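Local atomic coordinates of lactate dehydrogenase (Eimeria maxima, PDB entry 6CT6), a protein that probably catalyses the interconversion of pyruvate and lactate with NADH as cofactor, and is held here with NADH and the inhibitor oxamate. Residues P10-G16 with D79-A85; S29-D35 with V60-T65. All blocks are in the same frame, centred on the assembly; numbering follows the deposited sequence.

Contact 1: residues P10-G16 with D79-A85; sequences PKIALVG and DVVIITA. With NAI (1,4-dihydronicotinamide adenine dinucleotide), chain D.
Val15 and Val81 meet methyl to methyl, crossing at a slant, on one face of two neighbouring parallel strands, 11-15 and 80-83, in the middle of the Rossmann-type sheet of the NAD-binding domain. With its CG1 anti to the backbone N (chi1 173°), Val15 turns CG2 onto CG1 of Val81, 3.7 Å away, and CG1 onward to the adenine of NADH. Ala13 is the shallow place on this face, its CB lying 4.2 Å from CG2 of Val81, and Leu75 packs on both Ala13 and Val15. Helix 104-121 packs on Val15 and Ile83 on this face, and touches Ala85 just beyond the strand.

On the other face Leu14 and Ile82 lie side by side and point the same way. The Leu14 CD2 methyl sits against the flank of Ile82, 3.9 Å from its CB and equally near its CD1, and helix 19-31 covers the pair through Ala25 and Met24. The strands are zipped in parallel fashion; the straightest rung is Ala13 N to Val80 O, 2.8 Å. At the start, Asp79 holds the backbone of Lys11 at both of its polar atoms: its own N donates to Lys11 O, while its OD2 takes the Lys11 N-H on the anti side, 2.9 Å. The Lys11 amine itself is bound by the carbonyls of Arg9 and Asn7.

At the far end Gly16, of the probable GxGxxG loop, brings bare backbone up to Thr84 and the cofactor. A water there donates to Gly16 O and to Ile82 O, and lies 2.8 Å from Thr84 OG1.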
loop_
_atom_site.group_PDB
_atom_site.type_symbol
_atom_site.label_atom_id
_atom_site.label_comp_id
_atom_site.label_asym_id
_atom_site.label_seq_id
_atom_site.Cartn_x
_atom_site.Cartn_y
_atom_site.Cartn_z
ATOM N N PRO B 10 -7.281 -10.824 16.413
ATOM C CA PRO B 10 -8.423 -9.981 16.046
ATOM C C PRO B 10 -8.862 -10.276 14.623
ATOM O O PRO B 10 -8.070 -10.710 13.783
ATOM C CB PRO B 10 -7.877 -8.553 16.175
ATOM C CG PRO B 10 -6.666 -8.667 17.026
ATOM C CD PRO B 10 -6.092 -10.018 16.738
ATOM N N LYS B 11 -10.141 -10.034 14.353
ATOM C CA LYS B 11 -10.715 -10.219 13.022
ATOM C C LYS B 11 -11.161 -8.856 12.503
ATOM O O LYS B 11 -12.076 -8.240 13.059
ATOM C CB LYS B 11 -11.868 -11.220 13.069
ATOM C CG LYS B 11 -11.507 -12.549 13.741
ATOM C CD LYS B 11 -10.277 -13.204 13.102
ATOM C CE LYS B 11 -9.836 -14.481 13.808
ATOM N NZ LYS B 11 -10.305 -14.610 15.215
ATOM N N ILE B 12 -10.504 -8.387 11.444
ATOM C CA ILE B 12 -10.722 -7.058 10.881
ATOM C C ILE B 12 -11.449 -7.225 9.554
ATOM O O ILE B 12 -10.923 -7.855 8.628
ATOM C CB ILE B 12 -9.394 -6.309 10.691
ATOM C CG1 ILE B 12 -8.644 -6.206 12.024
ATOM C CG2 ILE B 12 -9.630 -4.923 10.089
ATOM C CD1 ILE B 12 -7.149 -6.071 11.859
ATOM N N ALA B 13 -12.645 -6.649 9.451
ATOM C CA ALA B 13 -13.465 -6.751 8.248
ATOM C C ALA B 13 -13.417 -5.433 7.485
ATOM O O ALA B 13 -13.821 -4.391 8.011
ATOM C CB ALA B 13 -14.909 -7.111 8.598
ATOM N N LEU B 14 -12.936 -5.485 6.247
ATOM C CA LEU B 14 -12.836 -4.310 5.387
ATOM C C LEU B 14 -13.971 -4.378 4.365
ATOM O O LEU B 14 -13.929 -5.172 3.421
ATOM C CB LEU B 14 -11.463 -4.254 4.723
ATOM C CG LEU B 14 -10.270 -4.307 5.689
ATOM C CD1 LEU B 14 -8.948 -4.152 4.947
ATOM C CD2 LEU B 14 -10.377 -3.262 6.800
ATOM N N VAL B 15 -14.995 -3.551 4.566
ATOM C CA VAL B 15 -16.154 -3.503 3.680
ATOM C C VAL B 15 -15.835 -2.490 2.585
ATOM O O VAL B 15 -16.008 -1.282 2.763
ATOM C CB VAL B 15 -17.436 -3.152 4.439
ATOM C CG1 VAL B 15 -18.602 -2.944 3.475
ATOM C CG2 VAL B 15 -17.775 -4.261 5.418
ATOM N N GLY B 16 -15.386 -2.997 1.442
ATOM C CA GLY B 16 -14.825 -2.182 0.384
ATOM C C GLY B 16 -13.380 -2.572 0.164
ATOM O O GLY B 16 -12.557 -2.440 1.076
ATOM N N ASP B 79 -14.296 -8.143 14.769
ATOM C CA ASP B 79 -14.088 -7.249 15.900
ATOM C C ASP B 79 -14.100 -5.786 15.481
ATOM O O ASP B 79 -14.523 -4.926 16.262
ATOM C CB ASP B 79 -12.760 -7.572 16.594
ATOM C CG ASP B 79 -12.713 -8.989 17.136
ATOM O OD1 ASP B 79 -13.588 -9.343 17.953
ATOM O OD2 ASP B 79 -11.810 -9.754 16.734
ATOM N N VAL B 80 -13.647 -5.487 14.268
ATOM C CA VAL B 80 -13.652 -4.132 13.730
ATOM C C VAL B 80 -14.123 -4.197 12.284
ATOM O O VAL B 80 -13.784 -5.130 11.550
ATOM C CB VAL B 80 -12.256 -3.478 13.824
ATOM C CG1 VAL B 80 -12.253 -2.104 13.166
ATOM C CG2 VAL B 80 -11.811 -3.367 15.276
ATOM N N VAL B 81 -14.911 -3.202 11.876
ATOM C CA VAL B 81 -15.357 -3.049 10.496
ATOM C C VAL B 81 -14.941 -1.657 10.034
ATOM O O VAL B 81 -15.266 -0.660 10.692
ATOM C CB VAL B 81 -16.879 -3.237 10.354
ATOM C CG1 VAL B 81 -17.311 -3.071 8.900
ATOM C CG2 VAL B 81 -17.317 -4.603 10.877
ATOM N N ILE B 82 -14.218 -1.589 8.917
ATOM C CA ILE B 82 -13.824 -0.320 8.309
ATOM C C ILE B 82 -14.460 -0.250 6.925
ATOM O O ILE B 82 -14.217 -1.120 6.080
ATOM C CB ILE B 82 -12.296 -0.162 8.225
ATOM C CG1 ILE B 82 -11.637 -0.512 9.567
ATOM C CG2 ILE B 82 -11.951 1.270 7.848
ATOM C CD1 ILE B 82 -10.110 -0.465 9.552
ATOM N N ILE B 83 -15.258 0.792 6.690
ATOM C CA ILE B 83 -16.135 0.883 5.523
ATOM C C ILE B 83 -15.545 1.870 4.525
ATOM O O ILE B 83 -15.367 3.055 4.840
ATOM C CB ILE B 83 -17.558 1.315 5.912
ATOM C CG1 ILE B 83 -18.193 0.309 6.870
ATOM C CG2 ILE B 83 -18.437 1.464 4.666
ATOM C CD1 ILE B 83 -19.398 0.860 7.615
ATOM N N THR B 84 -15.270 1.389 3.314
ATOM C CA THR B 84 -14.967 2.252 2.180
ATOM C C THR B 84 -15.904 1.988 1.004
ATOM O O THR B 84 -15.635 2.455 -0.110
ATOM C CB THR B 84 -13.508 2.073 1.747
ATOM O OG1 THR B 84 -13.267 0.710 1.384
ATOM C CG2 THR B 84 -12.548 2.487 2.861
ATOM N N ALA B 85 -16.992 1.253 1.227
ATOM C CA ALA B 85 -17.906 0.888 0.153
ATOM C C ALA B 85 -18.542 2.120 -0.480
ATOM O O ALA B 85 -18.835 3.110 0.197
ATOM C CB ALA B 85 -18.999 -0.036 0.693
HETATM P PA NAI D . -12.696 2.758 -4.573
HETATM O O1A NAI D . -13.708 2.975 -5.677
HETATM O O2A NAI D . -11.270 2.407 -4.926
HETATM O O5B NAI D . -13.274 1.598 -3.622
HETATM C C5B NAI D . -14.660 1.539 -3.299
HETATM C C4B NAI D . -15.080 0.080 -3.329
HETATM O O4B NAI D . -16.354 -0.117 -2.712
HETATM C C3B NAI D . -15.202 -0.450 -4.755
HETATM O O3B NAI D . -14.267 -1.515 -4.947
HETATM C C2B NAI D . -16.632 -0.943 -4.867
HETATM O O2B NAI D . -16.754 -2.126 -5.657
HETATM C C1B NAI D . -16.959 -1.201 -3.408
HETATM N N9A NAI D . -18.399 -1.323 -3.092
HETATM C C8A NAI D . -19.465 -0.762 -3.699
HETATM N N7A NAI D . -20.613 -1.152 -3.078
HETATM C C5A NAI D . -20.275 -1.977 -2.069
HETATM C C6A NAI D . -20.968 -2.746 -1.017
HETATM N N6A NAI D . -22.312 -2.719 -0.906
HETATM N N1A NAI D . -20.215 -3.479 -0.165
HETATM C C2A NAI D . -18.872 -3.523 -0.250
HETATM N N3A NAI D . -18.182 -2.851 -1.182
HETATM C C4A NAI D . -18.816 -2.082 -2.092
HETATM O O3 NAI D . -12.706 4.063 -3.620
HETATM P PN NAI D . -11.581 4.429 -2.516
HETATM O O1N NAI D . -10.485 5.220 -3.189
HETATM O O2N NAI D . -11.242 3.186 -1.727
HETATM O O5D NAI D . -12.409 5.443 -1.576
HETATM C C5D NAI D . -13.535 4.955 -0.855
HETATM C C4D NAI D . -14.293 6.077 -0.159
HETATM O O4D NAI D . -13.458 6.764 0.782
HETATM C C3D NAI D . -14.781 7.117 -1.155
HETATM O O3D NAI D . -16.126 7.472 -0.829
HETATM C C2D NAI D . -13.851 8.290 -0.943
HETATM O O2D NAI D . -14.432 9.543 -1.303
HETATM C C1D NAI D . -13.599 8.168 0.550
HETATM N N1N NAI D . -12.456 8.919 1.087
HETATM C C2N NAI D . -12.627 9.399 2.320
HETATM C C3N NAI D . -11.653 10.114 2.980
HETATM C C7N NAI D . -11.971 10.610 4.359
HETATM O O7N NAI D . -12.946 10.158 4.939
HETATM N N7N NAI D . -11.206 11.538 4.919
HETATM C C4N NAI D . -10.320 10.389 2.336
HETATM C C5N NAI D . -10.247 9.818 0.993
HETATM C C6N NAI D . -11.304 9.103 0.429
HETATM O O HOH W 1 -10.883 -12.454 17.820
HETATM O O HOH W 2 -12.641 -1.094 3.482
#

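Contact 2: residues S29-D35 with V60-T65; sequences SLKELGD and VDNGIT
The backbone of 29-35 leaves helix 19-31 through a Schellman motif, with Glu32 at positive phi, and runs on into strand 35-39, drawing close to 60-65 at Asp35 and Thr65 (CA to CA 5.2 Å). This joins two connections of the Rossmann-type domain: the end of one helix and the loop from helix 45-59 to strand 66-69. Asn62 bridges them. Its ND2 donates to Ser29 O in the last helical turn, 3.0 Å, while its OD1 takes the N-H of Ile64 in an Asx turn; with both ends of the amide engaged, its rotation is fixed. The extended Glu32 chain slides past Asn62 in the opposite direction, CG 3.3 Å from ND2, with carboxylate and amide planes 43° apart.

Ile64 fills the hollow between helix end and strand start. Its CD1 lies 3.7 Å from Glu32 CA, and its CG2, anti to the backbone N, turns to Ser29 CA and Gly34 O. That carbonyl is buried without a polar partner. Leu30 and Val60 cross near a right angle beside the second subunit, where Leu27 of that subunit packs on Leu30. Asp35, salt-bridged to Arg9, receives the Thr65 N-H on OD1 from above its carboxylate plane, 3.0 Å.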
loop_
_atom_site.group_PDB
_atom_site.type_symbol
_atom_site.label_atom_id
_atom_site.label_comp_id
_atom_site.label_asym_id
_atom_site.label_seq_id
_atom_site.Cartn_x
_atom_site.Cartn_y
_atom_site.Cartn_z
ATOM N N SER B 29 -1.321 -6.904 7.288
ATOM C CA SER B 29 -0.279 -7.893 7.030
ATOM C C SER B 29 1.056 -7.445 7.613
ATOM O O SER B 29 1.718 -8.200 8.336
ATOM C CB SER B 29 -0.160 -8.127 5.522
ATOM O OG SER B 29 0.905 -9.006 5.208
ATOM N N LEU B 30 1.462 -6.208 7.319
ATOM C CA LEU B 30 2.767 -5.717 7.750
ATOM C C LEU B 30 2.844 -5.571 9.266
ATOM O O LEU B 30 3.889 -5.848 9.867
ATOM C CB LEU B 30 3.064 -4.375 7.072
ATOM C CG LEU B 30 3.236 -4.366 5.551
ATOM C CD1 LEU B 30 3.241 -2.934 5.033
ATOM C CD2 LEU B 30 4.511 -5.082 5.130
ATOM N N LYS B 31 1.759 -5.128 9.901
ATOM C CA LYS B 31 1.752 -4.874 11.335
ATOM C C LYS B 31 1.374 -6.094 12.165
ATOM O O LYS B 31 1.451 -6.030 13.397
ATOM C CB LYS B 31 0.782 -3.730 11.669
ATOM C CG LYS B 31 1.187 -2.368 11.114
ATOM C CD LYS B 31 0.095 -1.318 11.333
ATOM C CE LYS B 31 0.052 -0.811 12.770
ATOM N NZ LYS B 31 1.234 0.025 13.116
ATOM N N GLU B 32 0.988 -7.201 11.531
ATOM C CA GLU B 32 0.451 -8.362 12.243
ATOM C C GLU B 32 -0.672 -7.940 13.180
ATOM O O GLU B 32 -0.755 -8.383 14.329
ATOM C CB GLU B 32 1.542 -9.097 13.018
ATOM C CG GLU B 32 2.682 -9.607 12.171
ATOM C CD GLU B 32 3.743 -10.300 12.999
ATOM O OE1 GLU B 32 3.382 -11.167 13.824
ATOM O OE2 GLU B 32 4.937 -9.966 12.841
ATOM N N LEU B 33 -1.543 -7.062 12.688
ATOM C CA LEU B 33 -2.593 -6.521 13.539
ATOM C C LEU B 33 -3.712 -7.526 13.761
ATOM O O LEU B 33 -4.320 -7.545 14.837
ATOM C CB LEU B 33 -3.144 -5.233 12.927
ATOM C CG LEU B 33 -4.171 -4.485 13.772
ATOM C CD1 LEU B 33 -3.603 -4.136 15.145
ATOM C CD2 LEU B 33 -4.612 -3.235 13.044
ATOM N N GLY B 34 -3.983 -8.363 12.771
ATOM C CA GLY B 34 -5.022 -9.365 12.874
ATOM C C GLY B 34 -5.321 -9.924 11.504
ATOM O O GLY B 34 -4.824 -9.439 10.483
ATOM N N ASP B 35 -6.131 -10.978 11.492
ATOM C CA ASP B 35 -6.608 -11.518 10.229
ATOM C C ASP B 35 -7.634 -10.572 9.613
ATOM O O ASP B 35 -8.311 -9.811 10.312
ATOM C CB ASP B 35 -7.200 -12.914 10.429
ATOM C CG ASP B 35 -6.130 -13.977 10.632
ATOM O OD1 ASP B 35 -4.941 -13.704 10.349
ATOM O OD2 ASP B 35 -6.480 -15.094 11.067
ATOM N N VAL B 60 7.250 -11.225 4.554
ATOM C CA VAL B 60 7.710 -10.634 5.811
ATOM C C VAL B 60 7.621 -11.627 6.976
ATOM O O VAL B 60 7.639 -11.218 8.135
ATOM C CB VAL B 60 6.959 -9.332 6.138
ATOM C CG1 VAL B 60 7.208 -8.283 5.063
ATOM C CG2 VAL B 60 5.468 -9.582 6.311
ATOM N N ASP B 61 7.515 -12.924 6.687
ATOM C CA ASP B 61 7.751 -13.985 7.669
ATOM C C ASP B 61 6.660 -14.087 8.737
ATOM O O ASP B 61 6.944 -14.502 9.864
ATOM C CB ASP B 61 9.111 -13.806 8.360
ATOM C CG ASP B 61 10.279 -13.939 7.402
ATOM O OD1 ASP B 61 10.236 -14.837 6.535
ATOM O OD2 ASP B 61 11.241 -13.149 7.518
ATOM N N ASN B 62 5.412 -13.731 8.434
ATOM C CA ASN B 62 4.321 -13.983 9.369
ATOM C C ASN B 62 3.187 -14.696 8.642
ATOM O O ASN B 62 3.177 -14.817 7.412
ATOM C CB ASN B 62 3.830 -12.690 10.051
ATOM C CG ASN B 62 3.066 -11.766 9.118
ATOM O OD1 ASN B 62 2.129 -12.178 8.438
ATOM N ND2 ASN B 62 3.451 -10.495 9.109
ATOM N N GLY B 63 2.228 -15.180 9.428
ATOM C CA GLY B 63 1.134 -15.970 8.900
ATOM C C GLY B 63 -0.212 -15.284 8.996
ATOM O O GLY B 63 -1.243 -15.951 9.130
ATOM N N ILE B 64 -0.219 -13.951 8.934
ATOM C CA ILE B 64 -1.477 -13.224 8.823
ATOM C C ILE B 64 -2.212 -13.717 7.586
ATOM O O ILE B 64 -1.621 -13.864 6.510
ATOM C CB ILE B 64 -1.219 -11.708 8.754
ATOM C CG1 ILE B 64 -0.683 -11.172 10.089
ATOM C CG2 ILE B 64 -2.484 -10.951 8.336
ATOM C CD1 ILE B 64 -1.668 -11.222 11.255
ATOM N N THR B 65 -3.506 -13.982 7.732
ATOM C CA THR B 65 -4.336 -14.441 6.628
ATOM C C THR B 65 -5.272 -13.324 6.188
ATOM O O THR B 65 -5.987 -12.746 7.013
ATOM C CB THR B 65 -5.148 -15.679 7.021
ATOM O OG1 THR B 65 -4.261 -16.719 7.456
ATOM C CG2 THR B 65 -5.958 -16.190 5.833
HETATM O O HOH W 3 6.247 -9.394 9.838
HETATM O O HOH W 4 -5.083 -17.415 10.180
#

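Overall arrangement
Contact 2 is nested along the chain within the loop that contact 1 closes, and both belong to the NAD-binding domain, their centres about 16 Å apart. They meet directly: Ile12 N probably bonds to Asp35 O at 2.8 Å, where strand 35-39 begins beside strand 11-15, and Ile12 CD1 rests 3.9 Å from Leu33 CG. Helix 19-31 links the two, following strand 11-15 and ending at contact 2. Contact 1 reaches the cofactor pocket with Val15, Gly16, Thr84 and Ala85, and the Thr84 side chain is about 11 Å from oxamate. Contact 2 instead faces the second subunit, where Asp61 pairs with Arg165 of that subunit.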